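Local coordinates for protein PspGI restriction endonuclease (Pyrococcus sp. GI-H, PDB 3BM3) that probably acts as a type II restriction endonuclease that cuts DNA at a specific sequence, and is captured here with its substrate DNA, at residues Ala138-Ser143 with Ala154-Val159; Val214-Tyr219 with Arg245-Phe250; Leu5-Thr10 with Glu76-Ala81; Ser221-Ile226 with Lys238-Ile243. The protein carries 2 engineered substitutions. All coordinates share one frame; numbering follows the deposited sequence. Where two conformers were deposited one is given.

Contact 1: residues Ala138-Ser143 with Ala154-Val159; sequences AFIIPS and AILITV. Engineered in segment 138-143: Ala138 (natural residue Asp).
Phe139 and Ile157 face each other in an antiparallel ladder at one end of the mixed sheet of this PD-(D/E)XK-clan nuclease, and a classic beta bulge marks where the ladder begins, Ala138 and Phe139 both lying opposite Ile157. Ala138 is an engineered residue, replacing a natural Asp. Backbone bonds come in two reciprocal pairs. Phe139 N donates to Ile157 O at 3.0 Å and Ile157 N returns a bond to Phe139 O at 2.8 Å, while Ile141 and Ile155 exchange a matching pair. Between them Ile140 and Leu156 form a non-hydrogen-bonded pair. Beyond the bulge, a water accepts from Val159 N and, weakly, from Ala138 N. Apolar contacts divide between the two faces of the sheet. Ile140 and Leu156 lie side by side on one, with Ile140 CG2 3.9 Å from Leu156 CD2. On the other, Val159 CG2 meets the edge of the Phe139 ring, and Ile253 of helix 249-259 covers Ile141 and Ile155. Here Ile141 and Ile157 each set CG1 beside the backbone N and extend beyond it (chi2 179° and -179°), which brings their delta methyls together more tightly than usual, Ile141 CD1 to Ile157 CD1 measuring 3.4 Å.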
loop_
_atom_site.group_PDB
_atom_site.type_symbol
_atom_site.label_atom_id
_atom_site.label_comp_id
_atom_site.label_asym_id
_atom_site.label_seq_id
_atom_site.Cartn_x
_atom_site.Cartn_y
_atom_site.Cartn_z
ATOM N N ALA C 138 -13.332 -0.079 -5.706
ATOM C CA ALA C 138 -13.235 -0.692 -7.021
ATOM C C ALA C 138 -14.593 -0.796 -7.662
ATOM O O ALA C 138 -14.742 -0.496 -8.830
ATOM C CB ALA C 138 -12.595 -2.088 -6.987
ATOM N N PHE C 139 -15.584 -1.229 -6.887
ATOM C CA PHE C 139 -16.928 -1.359 -7.395
ATOM C C PHE C 139 -17.925 -0.809 -6.414
ATOM O O PHE C 139 -17.778 -0.943 -5.212
ATOM C CB PHE C 139 -17.239 -2.822 -7.688
ATOM C CG PHE C 139 -16.309 -3.406 -8.695
ATOM C CD1 PHE C 139 -16.521 -3.172 -10.037
ATOM C CD2 PHE C 139 -15.189 -4.112 -8.318
ATOM C CE1 PHE C 139 -15.641 -3.650 -11.005
ATOM C CE2 PHE C 139 -14.309 -4.604 -9.289
ATOM C CZ PHE C 139 -14.547 -4.379 -10.615
ATOM N N ILE C 140 -18.932 -0.182 -6.976
ATOM C CA ILE C 140 -20.085 0.221 -6.229
ATOM C C ILE C 140 -21.239 -0.497 -6.860
ATOM O O ILE C 140 -21.476 -0.391 -8.064
ATOM C CB ILE C 140 -20.318 1.717 -6.305
ATOM C CG1 ILE C 140 -19.094 2.456 -5.787
ATOM C CG2 ILE C 140 -21.560 2.100 -5.474
ATOM C CD1 ILE C 140 -19.165 3.936 -5.896
ATOM N N ILE C 141 -21.974 -1.233 -6.038
ATOM C CA ILE C 141 -23.085 -2.018 -6.522
ATOM C C ILE C 141 -24.377 -1.478 -5.938
ATOM O O ILE C 141 -24.515 -1.419 -4.730
ATOM C CB ILE C 141 -22.875 -3.489 -6.166
ATOM C CG1 ILE C 141 -21.597 -3.964 -6.903
ATOM C CG2 ILE C 141 -24.120 -4.275 -6.560
ATOM C CD1 ILE C 141 -21.219 -5.337 -6.675
ATOM N N PRO C 142 -25.325 -1.062 -6.795
ATOM C CA PRO C 142 -25.297 -1.100 -8.264
ATOM C C PRO C 142 -24.708 0.137 -8.932
ATOM O O PRO C 142 -24.324 0.088 -10.116
ATOM C CB PRO C 142 -26.764 -1.222 -8.614
ATOM C CG PRO C 142 -27.446 -0.420 -7.552
ATOM C CD PRO C 142 -26.633 -0.591 -6.299
ATOM N N SER C 143 -24.656 1.244 -8.199
ATOM C CA SER C 143 -24.217 2.498 -8.760
ATOM C C SER C 143 -23.931 3.469 -7.653
ATOM O O SER C 143 -24.461 3.349 -6.550
ATOM C CB SER C 143 -25.324 3.126 -9.620
ATOM O OG SER C 143 -26.449 3.466 -8.816
ATOM N N ALA C 154 -26.508 -0.080 -1.051
ATOM C CA ALA C 154 -25.441 -0.353 -2.036
ATOM C C ALA C 154 -24.298 -1.074 -1.340
ATOM O O ALA C 154 -24.161 -1.039 -0.107
ATOM C CB ALA C 154 -24.917 0.944 -2.642
ATOM N N ILE C 155 -23.475 -1.712 -2.163
ATOM C CA ILE C 155 -22.294 -2.399 -1.680
ATOM C C ILE C 155 -21.091 -1.691 -2.253
ATOM O O ILE C 155 -21.033 -1.463 -3.453
ATOM C CB ILE C 155 -22.243 -3.866 -2.098
ATOM C CG1 ILE C 155 -23.582 -4.556 -1.887
ATOM C CG2 ILE C 155 -21.097 -4.585 -1.356
ATOM C CD1 ILE C 155 -23.634 -5.973 -2.526
ATOM N N LEU C 156 -20.130 -1.379 -1.383
ATOM C CA LEU C 156 -18.843 -0.888 -1.800
ATOM C C LEU C 156 -17.904 -2.078 -1.698
ATOM O O LEU C 156 -17.822 -2.752 -0.656
ATOM C CB LEU C 156 -18.367 0.224 -0.887
ATOM C CG LEU C 156 -19.418 1.288 -0.648
ATOM C CD1 LEU C 156 -18.848 2.381 0.202
ATOM C CD2 LEU C 156 -19.912 1.813 -1.994
ATOM N N ILE C 157 -17.194 -2.324 -2.789
ATOM C CA ILE C 157 -16.284 -3.447 -2.841
ATOM C C ILE C 157 -14.911 -2.955 -3.203
ATOM O O ILE C 157 -14.749 -2.271 -4.231
ATOM C CB ILE C 157 -16.701 -4.487 -3.860
ATOM C CG1 ILE C 157 -18.148 -4.915 -3.610
ATOM C CG2 ILE C 157 -15.758 -5.695 -3.736
ATOM C CD1 ILE C 157 -18.699 -5.999 -4.559
ATOM N N THR C 158 -13.947 -3.262 -2.349
ATOM C CA THR C 158 -12.554 -2.968 -2.611
ATOM C C THR C 158 -11.932 -4.297 -3.014
ATOM O O THR C 158 -12.227 -5.333 -2.419
ATOM C CB THR C 158 -11.854 -2.332 -1.383
ATOM O OG1 THR C 158 -12.453 -1.058 -1.100
ATOM C CG2 THR C 158 -10.368 -2.132 -1.671
ATOM N N VAL C 159 -11.123 -4.276 -4.070
ATOM C CA VAL C 159 -10.590 -5.460 -4.637
ATOM C C VAL C 159 -9.076 -5.293 -4.733
ATOM O O VAL C 159 -8.604 -4.256 -5.183
ATOM C CB VAL C 159 -11.201 -5.661 -6.001
ATOM C CG1 VAL C 159 -10.469 -6.689 -6.782
ATOM C CG2 VAL C 159 -12.681 -6.024 -5.852
HETATM O O HOH W 1 -10.692 -1.317 -4.674
#

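Contact 2: residues Val214-Tyr219 with Arg245-Phe250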
loop_
_atom_site.group_PDB
_atom_site.type_symbol
_atom_site.label_atom_id
_atom_site.label_comp_id
_atom_site.label_asym_id
_atom_site.label_seq_id
_atom_site.Cartn_x
_atom_site.Cartn_y
_atom_site.Cartn_z
ATOM N N VAL C 214 -11.886 -14.093 0.234
ATOM C CA VAL C 214 -10.541 -14.611 0.104
ATOM C C VAL C 214 -10.529 -15.562 -1.094
ATOM O O VAL C 214 -11.504 -16.222 -1.388
ATOM C CB VAL C 214 -10.062 -15.311 1.410
ATOM C CG1 VAL C 214 -10.229 -14.412 2.651
ATOM C CG2 VAL C 214 -10.762 -16.606 1.644
ATOM N N ILE C 215 -9.431 -15.591 -1.838
ATOM C CA ILE C 215 -9.317 -16.487 -2.952
ATOM C C ILE C 215 -9.678 -17.886 -2.429
ATOM O O ILE C 215 -9.290 -18.258 -1.341
ATOM C CB ILE C 215 -7.901 -16.451 -3.552
ATOM C CG1 ILE C 215 -7.838 -17.250 -4.846
ATOM C CG2 ILE C 215 -6.820 -16.832 -2.523
ATOM C CD1 ILE C 215 -6.600 -16.951 -5.686
ATOM N N ASP C 216 -10.420 -18.654 -3.215
ATOM C CA ASP C 216 -11.023 -19.875 -2.694
ATOM C C ASP C 216 -10.018 -20.791 -2.052
ATOM O O ASP C 216 -10.312 -21.378 -1.010
ATOM C CB ASP C 216 -11.811 -20.618 -3.763
ATOM C CG ASP C 216 -13.088 -19.911 -4.170
ATOM O OD1 ASP C 216 -13.287 -18.731 -3.855
ATOM O OD2 ASP C 216 -13.899 -20.579 -4.853
ATOM N N GLY C 217 -8.837 -20.895 -2.671
ATOM C CA GLY C 217 -7.749 -21.761 -2.215
ATOM C C GLY C 217 -7.227 -21.478 -0.829
ATOM O O GLY C 217 -6.582 -22.317 -0.210
ATOM N N ARG C 218 -7.494 -20.276 -0.325
ATOM C CA ARG C 218 -7.021 -19.881 1.004
ATOM C C ARG C 218 -8.090 -19.990 2.075
ATOM O O ARG C 218 -7.801 -19.978 3.247
ATOM C CB ARG C 218 -6.472 -18.445 0.894
ATOM C CG ARG C 218 -5.974 -17.824 2.176
ATOM C CD ARG C 218 -5.039 -18.696 2.964
ATOM N NE ARG C 218 -4.512 -17.905 4.069
ATOM C CZ ARG C 218 -4.128 -18.391 5.244
ATOM N NH1 ARG C 218 -4.196 -19.698 5.503
ATOM N NH2 ARG C 218 -3.681 -17.571 6.167
ATOM N N TYR C 219 -9.345 -20.121 1.670
ATOM C CA TYR C 219 -10.452 -20.080 2.602
ATOM C C TYR C 219 -10.289 -21.137 3.681
ATOM O O TYR C 219 -10.307 -20.844 4.862
ATOM C CB TYR C 219 -11.778 -20.241 1.881
ATOM C CG TYR C 219 -12.936 -20.212 2.819
ATOM C CD1 TYR C 219 -13.447 -19.011 3.291
ATOM C CD2 TYR C 219 -13.481 -21.378 3.297
ATOM C CE1 TYR C 219 -14.488 -18.985 4.197
ATOM C CE2 TYR C 219 -14.542 -21.363 4.177
ATOM C CZ TYR C 219 -15.029 -20.157 4.640
ATOM O OH TYR C 219 -16.079 -20.176 5.526
ATOM N N ARG C 245 -15.446 -17.225 0.695
ATOM C CA ARG C 245 -14.696 -17.484 -0.509
ATOM C C ARG C 245 -15.043 -16.443 -1.555
ATOM O O ARG C 245 -16.185 -16.015 -1.692
ATOM C CB ARG C 245 -15.059 -18.879 -1.037
ATOM C CG ARG C 245 -14.668 -19.990 -0.167
ATOM C CD ARG C 245 -15.158 -21.286 -0.806
ATOM N NE ARG C 245 -14.617 -22.481 -0.149
ATOM C CZ ARG C 245 -15.157 -23.078 0.919
ATOM N NH1 ARG C 245 -16.264 -22.595 1.482
ATOM N NH2 ARG C 245 -14.589 -24.170 1.432
ATOM N N PHE C 246 -14.049 -16.094 -2.361
ATOM C CA PHE C 246 -14.262 -15.251 -3.521
ATOM C C PHE C 246 -15.467 -15.695 -4.344
ATOM O O PHE C 246 -16.286 -14.897 -4.761
ATOM C CB PHE C 246 -13.008 -15.278 -4.385
ATOM C CG PHE C 246 -13.158 -14.537 -5.679
ATOM C CD1 PHE C 246 -12.943 -13.178 -5.733
ATOM C CD2 PHE C 246 -13.548 -15.190 -6.835
ATOM C CE1 PHE C 246 -13.056 -12.500 -6.927
ATOM C CE2 PHE C 246 -13.681 -14.500 -8.032
ATOM C CZ PHE C 246 -13.430 -13.158 -8.060
ATOM N N SER C 247 -15.587 -16.989 -4.557
ATOM C CA SER C 247 -16.665 -17.459 -5.386
ATOM C C SER C 247 -18.023 -17.085 -4.868
ATOM O O SER C 247 -18.997 -17.047 -5.635
ATOM C CB SER C 247 -16.554 -18.968 -5.549
ATOM O OG SER C 247 -15.487 -19.247 -6.410
ATOM N N ASP C 248 -18.117 -16.870 -3.556
ATOM C CA ASP C 248 -19.393 -16.609 -2.920
ATOM C C ASP C 248 -19.878 -15.197 -3.134
ATOM O O ASP C 248 -21.058 -14.892 -2.874
ATOM C CB ASP C 248 -19.286 -16.765 -1.406
ATOM C CG ASP C 248 -19.044 -18.166 -0.960
ATOM O OD1 ASP C 248 -19.130 -19.069 -1.766
ATOM O OD2 ASP C 248 -18.750 -18.332 0.234
ATOM N N ILE C 249 -18.998 -14.300 -3.576
ATOM C CA ILE C 249 -19.374 -12.903 -3.545
ATOM C C ILE C 249 -20.532 -12.621 -4.514
ATOM O O ILE C 249 -21.333 -11.755 -4.284
ATOM C CB ILE C 249 -18.194 -11.971 -3.798
ATOM C CG1 ILE C 249 -18.553 -10.541 -3.395
ATOM C CG2 ILE C 249 -17.699 -12.079 -5.272
ATOM C CD1 ILE C 249 -17.380 -9.574 -3.345
ATOM N N PHE C 250 -20.617 -13.364 -5.589
ATOM C CA PHE C 250 -21.591 -13.081 -6.627
ATOM C C PHE C 250 -23.005 -13.351 -6.166
ATOM O O PHE C 250 -23.878 -12.472 -6.261
ATOM C CB PHE C 250 -21.185 -13.817 -7.889
ATOM C CG PHE C 250 -19.813 -13.415 -8.313
ATOM C CD1 PHE C 250 -19.607 -12.178 -8.869
ATOM C CD2 PHE C 250 -18.707 -14.187 -7.988
ATOM C CE1 PHE C 250 -18.347 -11.766 -9.182
ATOM C CE2 PHE C 250 -17.445 -13.777 -8.294
ATOM C CZ PHE C 250 -17.257 -12.563 -8.889
#
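Arg245 crosses Tyr219 and Asp216 at about a right angle, just where strand 243-245 ends beside its parallel neighbour 211-214. Its CG rests on the ring carbon Tyr219 CG at 3.5 Å, and the extended chain then carries the guanidinium until Tyr219 CD2 sits over the centre of one face, 3.4 Å from Arg245 CZ. Ring and guanidinium planes are 36° apart, so the two flat groups meet at a tilt. Arg245 NH2 is salt-bridged to Asp220, which fixes the far end. At Phe246 the backbone takes over: its N donates to Val214 O at 2.7 Å, just past the parallel bridge of Val214 with Arg245, while its ring leaves to meet Phe192 edge-to-face. Ser247 comes next and grips Asp216 twice. Its N reaches the syn lone pair of Asp216 OD1 at 3.0 Å; its OG, set beside that N (chi1 -73°), donates to Asp216 OD2 at 2.6 Å, and Ser53 N donates to the same OG. With an alanine at Asp216, Ser247 N and OG would probably both lose their acceptor on this side. A carboxylate held by these two donors, Ser247 N and OG, is likely to be stabilised in its charged form.

Contact 3: residues Leu5-Thr10 with Glu76-Ala81; sequences LVIDIT and EAYLSA
Ile7 and Ile9 press two hydrophobic side chains onto one turn of helix 52-80 from an N-terminal segment without regular structure, so the contact is held by packing, with no hydrogen bond joining the two segments. The close-packed part centres on Ala77 and Tyr78. Ile7 CG2 meets Ala77 CB at 3.6 Å and touches Tyr78 CE1 obliquely. Ile9 comes from above the ring: its CG2 stands 4.2 Å from the centroid of the Tyr78 ring and only 12° off the normal, a CH-pi contact over the face. That methyl reaches the ring because Ile9 CG1 takes the crowded position between backbone N and carbonyl carbon (chi1 60°), which sends Ile9 CD1 instead to Ala81, at 3.5 Å from its CB. The phenol oxygen of Tyr78 is hydrogen-bonded to Lys11 O, just past the segment. A serine in place of Tyr78 would probably leave Ile9 CG2 without the face it covers and Lys11 O without this partner.

Ile9 and Ala81 pack at the exposed margin. Beyond them Asp8 and Thr10, which point away from the helix, bond to each other in an Asx turn: Asp8 OD1 accepts from Thr10 N at 2.9 Å and from Thr10 OG1 at 2.6 Å, both from the same face of the carboxylate.

The patch lies at the C-terminal end of helix 52-80, the centre of the contact about 32 Å from that of the chain; there helix 85-115 sets Leu88 against Tyr78, Tyr83 meets the Tyr78 ring edge-to-face, and the segment 5-10 runs on toward helix 20-31.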
loop_
_atom_site.group_PDB
_atom_site.type_symbol
_atom_site.label_atom_id
_atom_site.label_comp_id
_atom_site.label_asym_id
_atom_site.label_seq_id
_atom_site.Cartn_x
_atom_site.Cartn_y
_atom_site.Cartn_z
ATOM N N LEU C 5 3.675 -8.053 -32.534
ATOM C CA LEU C 5 3.457 -6.625 -32.366
ATOM C C LEU C 5 4.308 -5.822 -33.316
ATOM O O LEU C 5 5.428 -6.201 -33.618
ATOM C CB LEU C 5 3.800 -6.171 -30.945
ATOM C CG LEU C 5 2.974 -6.815 -29.838
ATOM C CD1 LEU C 5 3.598 -6.500 -28.449
ATOM C CD2 LEU C 5 1.523 -6.370 -29.960
ATOM N N VAL C 6 3.768 -4.692 -33.747
ATOM C CA VAL C 6 4.546 -3.660 -34.383
ATOM C C VAL C 6 4.983 -2.777 -33.241
ATOM O O VAL C 6 4.165 -2.227 -32.483
ATOM C CB VAL C 6 3.737 -2.887 -35.425
ATOM C CG1 VAL C 6 4.573 -1.796 -36.056
ATOM C CG2 VAL C 6 3.182 -3.859 -36.474
ATOM N N ILE C 7 6.279 -2.720 -33.063
ATOM C CA ILE C 7 6.837 -2.079 -31.902
ATOM C C ILE C 7 7.487 -0.795 -32.345
ATOM O O ILE C 7 8.392 -0.808 -33.181
ATOM C CB ILE C 7 7.836 -2.997 -31.187
ATOM C CG1 ILE C 7 7.065 -4.201 -30.622
ATOM C CG2 ILE C 7 8.536 -2.220 -30.072
ATOM C CD1 ILE C 7 7.884 -5.401 -30.336
ATOM N N ASP C 8 7.013 0.313 -31.796
ATOM C CA ASP C 8 7.580 1.611 -32.073
ATOM C C ASP C 8 8.491 1.965 -30.926
ATOM O O ASP C 8 8.040 2.328 -29.868
ATOM C CB ASP C 8 6.448 2.641 -32.207
ATOM C CG ASP C 8 6.963 4.056 -32.402
ATOM O OD1 ASP C 8 8.189 4.273 -32.319
ATOM O OD2 ASP C 8 6.125 4.938 -32.632
ATOM N N ILE C 9 9.800 1.865 -31.148
ATOM C CA ILE C 9 10.763 2.074 -30.070
ATOM C C ILE C 9 10.914 3.533 -29.659
ATOM O O ILE C 9 11.630 3.810 -28.715
ATOM C CB ILE C 9 12.154 1.486 -30.393
ATOM C CG1 ILE C 9 12.733 2.128 -31.663
ATOM C CG2 ILE C 9 12.061 -0.056 -30.457
ATOM C CD1 ILE C 9 14.237 2.088 -31.710
ATOM N N THR C 10 10.243 4.456 -30.348
ATOM C CA THR C 10 10.240 5.856 -29.925
ATOM C C THR C 10 9.183 6.117 -28.838
ATOM O O THR C 10 9.105 7.215 -28.298
ATOM C CB THR C 10 10.005 6.812 -31.100
ATOM O OG1 THR C 10 8.663 6.696 -31.555
ATOM C CG2 THR C 10 10.999 6.514 -32.265
ATOM N N GLU C 76 12.734 -7.585 -26.502
ATOM C CA GLU C 76 13.679 -7.854 -27.577
ATOM C C GLU C 76 13.882 -6.637 -28.475
ATOM O O GLU C 76 15.008 -6.323 -28.874
ATOM C CB GLU C 76 13.245 -9.100 -28.361
ATOM C CG GLU C 76 13.341 -10.353 -27.507
ATOM C CD GLU C 76 12.899 -11.621 -28.221
ATOM O OE1 GLU C 76 12.405 -11.554 -29.379
ATOM O OE2 GLU C 76 13.028 -12.699 -27.600
ATOM N N ALA C 77 12.809 -5.924 -28.783
ATOM C CA ALA C 77 12.889 -4.764 -29.660
ATOM C C ALA C 77 13.704 -3.673 -29.013
ATOM O O ALA C 77 14.558 -3.061 -29.679
ATOM C CB ALA C 77 11.479 -4.253 -30.021
ATOM N N TYR C 78 13.453 -3.420 -27.722
ATOM C CA TYR C 78 14.168 -2.359 -27.004
ATOM C C TYR C 78 15.626 -2.723 -26.755
ATOM O O TYR C 78 16.486 -1.861 -26.810
ATOM C CB TYR C 78 13.451 -1.940 -25.729
ATOM C CG TYR C 78 12.336 -0.998 -26.051
ATOM C CD1 TYR C 78 11.134 -1.471 -26.574
ATOM C CD2 TYR C 78 12.473 0.372 -25.873
ATOM C CE1 TYR C 78 10.105 -0.603 -26.898
ATOM C CE2 TYR C 78 11.430 1.259 -26.185
ATOM C CZ TYR C 78 10.252 0.757 -26.705
ATOM O OH TYR C 78 9.216 1.603 -27.032
ATOM N N LEU C 79 15.912 -3.994 -26.521
ATOM C CA LEU C 79 17.311 -4.403 -26.333
ATOM C C LEU C 79 18.045 -4.225 -27.653
ATOM O O LEU C 79 19.203 -3.761 -27.674
ATOM C CB LEU C 79 17.412 -5.849 -25.863
ATOM C CG LEU C 79 16.842 -6.117 -24.470
ATOM C CD1 LEU C 79 17.211 -7.554 -24.038
ATOM C CD2 LEU C 79 17.246 -5.099 -23.467
ATOM N N SER C 80 17.391 -4.570 -28.757
ATOM C CA SER C 80 18.022 -4.351 -30.083
ATOM C C SER C 80 18.351 -2.889 -30.341
ATOM O O SER C 80 19.337 -2.565 -31.032
ATOM C CB SER C 80 17.117 -4.872 -31.191
ATOM O OG SER C 80 17.079 -6.290 -31.172
ATOM N N ALA C 81 17.502 -2.011 -29.817
ATOM C CA ALA C 81 17.676 -0.554 -29.856
ATOM C C ALA C 81 18.673 0.003 -28.841
ATOM O O ALA C 81 18.918 1.222 -28.814
ATOM C CB ALA C 81 16.339 0.122 -29.659
#

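Contact 4: residues Ser221-Ile226 with Lys238-Ile243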
loop_
_atom_site.group_PDB
_atom_site.type_symbol
_atom_site.label_atom_id
_atom_site.label_comp_id
_atom_site.label_asym_id
_atom_site.label_seq_id
_atom_site.Cartn_x
_atom_site.Cartn_y
_atom_site.Cartn_z
ATOM N N SER C 221 -7.776 -23.015 4.822
ATOM C CA SER C 221 -6.636 -22.927 5.734
ATOM C C SER C 221 -6.793 -21.706 6.637
ATOM O O SER C 221 -6.419 -21.745 7.796
ATOM C CB SER C 221 -5.309 -22.881 4.968
ATOM O OG SER C 221 -5.257 -21.810 4.031
ATOM N N LEU C 222 -7.373 -20.634 6.107
ATOM C CA LEU C 222 -7.586 -19.441 6.904
ATOM C C LEU C 222 -8.566 -19.727 8.011
ATOM O O LEU C 222 -8.313 -19.386 9.173
ATOM C CB LEU C 222 -8.051 -18.263 6.029
ATOM C CG LEU C 222 -8.519 -17.060 6.841
ATOM C CD1 LEU C 222 -7.396 -16.534 7.751
ATOM C CD2 LEU C 222 -9.081 -15.991 5.926
ATOM N N ILE C 223 -9.671 -20.378 7.673
ATOM C CA ILE C 223 -10.662 -20.753 8.670
ATOM C C ILE C 223 -10.052 -21.713 9.698
ATOM O O ILE C 223 -10.304 -21.584 10.903
ATOM C CB ILE C 223 -11.924 -21.338 8.005
ATOM C CG1 ILE C 223 -12.628 -20.305 7.115
ATOM C CG2 ILE C 223 -12.895 -21.904 9.063
ATOM C CD1 ILE C 223 -12.955 -18.987 7.763
ATOM N N GLU C 224 -9.206 -22.630 9.247
ATOM C CA GLU C 224 -8.566 -23.571 10.154
ATOM C C GLU C 224 -7.697 -22.832 11.166
ATOM O O GLU C 224 -7.706 -23.155 12.354
ATOM C CB GLU C 224 -7.724 -24.587 9.376
ATOM C CG GLU C 224 -7.108 -25.676 10.255
ATOM C CD GLU C 224 -8.144 -26.346 11.131
ATOM O OE1 GLU C 224 -9.229 -26.650 10.595
ATOM O OE2 GLU C 224 -7.875 -26.575 12.347
ATOM N N GLU C 225 -6.936 -21.843 10.693
ATOM C CA GLU C 225 -6.143 -21.008 11.584
ATOM C C GLU C 225 -7.017 -20.340 12.628
ATOM O O GLU C 225 -6.682 -20.317 13.811
ATOM C CB GLU C 225 -5.383 -19.942 10.823
ATOM C CG GLU C 225 -4.228 -20.434 10.048
ATOM C CD GLU C 225 -3.466 -19.293 9.417
ATOM O OE1 GLU C 225 -3.317 -18.240 10.075
ATOM O OE2 GLU C 225 -3.001 -19.457 8.277
ATOM N N ILE C 226 -8.138 -19.785 12.187
ATOM C CA ILE C 226 -9.078 -19.159 13.090
ATOM C C ILE C 226 -9.555 -20.167 14.150
ATOM O O ILE C 226 -9.556 -19.883 15.350
ATOM C CB ILE C 226 -10.240 -18.533 12.287
ATOM C CG1 ILE C 226 -9.703 -17.319 11.513
ATOM C CG2 ILE C 226 -11.398 -18.153 13.197
ATOM C CD1 ILE C 226 -10.707 -16.642 10.548
ATOM N N LYS C 238 -18.275 -15.240 15.114
ATOM C CA LYS C 238 -18.487 -13.855 14.735
ATOM C C LYS C 238 -17.709 -13.506 13.462
ATOM O O LYS C 238 -18.201 -12.787 12.587
ATOM C CB LYS C 238 -18.101 -12.955 15.929
ATOM C CG LYS C 238 -17.629 -11.539 15.601
ATOM C CD LYS C 238 -17.528 -10.686 16.870
ATOM C CE LYS C 238 -16.549 -11.266 17.887
ATOM N NZ LYS C 238 -16.143 -10.332 18.996
ATOM N N TYR C 239 -16.502 -14.039 13.349
ATOM C CA TYR C 239 -15.635 -13.732 12.241
ATOM C C TYR C 239 -15.835 -14.653 11.060
ATOM O O TYR C 239 -15.873 -14.208 9.907
ATOM C CB TYR C 239 -14.195 -13.826 12.702
ATOM C CG TYR C 239 -13.908 -12.804 13.745
ATOM C CD1 TYR C 239 -13.712 -11.463 13.399
ATOM C CD2 TYR C 239 -13.851 -13.151 15.086
ATOM C CE1 TYR C 239 -13.489 -10.527 14.335
ATOM C CE2 TYR C 239 -13.585 -12.204 16.045
ATOM C CZ TYR C 239 -13.410 -10.887 15.660
ATOM O OH TYR C 239 -13.131 -9.954 16.627
ATOM N N ILE C 240 -15.941 -15.942 11.367
ATOM C CA ILE C 240 -16.055 -16.966 10.339
ATOM C C ILE C 240 -17.243 -16.681 9.424
ATOM O O ILE C 240 -17.148 -16.876 8.199
ATOM C CB ILE C 240 -16.088 -18.380 10.943
ATOM C CG1 ILE C 240 -14.707 -18.725 11.536
ATOM C CG2 ILE C 240 -16.406 -19.412 9.881
ATOM C CD1 ILE C 240 -14.676 -20.139 12.216
ATOM N N GLN C 241 -18.327 -16.166 9.985
ATOM C CA GLN C 241 -19.518 -15.862 9.200
ATOM C C GLN C 241 -19.322 -14.751 8.174
ATOM O O GLN C 241 -20.021 -14.721 7.177
ATOM C CB GLN C 241 -20.680 -15.500 10.101
ATOM C CG GLN C 241 -21.159 -16.682 10.945
ATOM C CD GLN C 241 -21.948 -16.270 12.197
ATOM O OE1 GLN C 241 -22.324 -17.124 13.013
ATOM N NE2 GLN C 241 -22.169 -14.949 12.369
ATOM N N LYS C 242 -18.381 -13.861 8.462
ATOM C CA LYS C 242 -18.101 -12.695 7.647
ATOM C C LYS C 242 -16.913 -12.925 6.713
ATOM O O LYS C 242 -16.564 -12.031 5.963
ATOM C CB LYS C 242 -17.831 -11.502 8.555
ATOM C CG LYS C 242 -19.092 -11.074 9.347
ATOM C CD LYS C 242 -18.797 -10.147 10.553
ATOM C CE LYS C 242 -20.057 -9.980 11.455
ATOM N NZ LYS C 242 -20.418 -11.147 12.366
ATOM N N ILE C 243 -16.290 -14.093 6.766
ATOM C CA ILE C 243 -15.176 -14.409 5.876
ATOM C C ILE C 243 -15.725 -15.388 4.874
ATOM O O ILE C 243 -16.332 -16.353 5.255
ATOM C CB ILE C 243 -13.989 -15.047 6.649
ATOM C CG1 ILE C 243 -13.414 -14.032 7.636
ATOM C CG2 ILE C 243 -12.930 -15.549 5.716
ATOM C CD1 ILE C 243 -12.501 -14.703 8.712
#
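Ile243 enters a cluster formed by Leu222, Ile223 and Ile226, three residues on the side of helix 216-227 that faces it. From its CB the chain splits. The CG2 branch, anti to the backbone N (chi1 -65° for CG1), settles between two methyls, 3.9 Å from Leu222 CD2 and 4.0 Å from Ile223 CD1. The other branch passes through CG1 to CD1, which meets Ile226 CD1 tip to tip at 3.2 Å, closer than normal van der Waals contact. Ile243 begins strand 243-245, which lies parallel to strand 211-214, and helix 216-227 lies on the connection between these two neighbours, a beta-alpha-beta crossover whose return leg includes helix 236-240. A type I turn from Ile240 to Ile243 brings that leg into the sheet and sets both isoleucines against the crossover helix. Ile240 packs beside Ile243: Ile226 and Ile240 slide past each other in opposite directions, Ile226 CG2 3.7 Å from Ile240 CG1, and Ile223 CG2 meets Ile240 CD1 at 4.0 Å. Tyr239 points its hydroxyl to Asp206, and its side chain packs on Tyr128 of the second subunit. Lys242 folds back toward Lys238, its NZ donating to Lys238 O at 2.8 Å on a carbonyl lone pair.

Contacts 1, 2 and 4 belong to the body of the fold and contact 3 to its periphery, its centre about 40 Å or more from those of the other three. Contacts 1 and 2 sit at either end of the mixed sheet, yet touch through Ile157 and Ile249; the first relies on a regular backbone ladder, the second on a carboxylate held by a serine and a guanidinium set against a tyrosine. Contacts 2 and 4 share helix 216-227 and are joined by the Arg218–Glu225 salt bridge and by Val214 against Leu222. Contact 4, buried like contact 1, is wholly aliphatic across its segments; contact 2 is only partly buried; contact 3 also lacks hydrogen bonds between its partners, but lies near solvent.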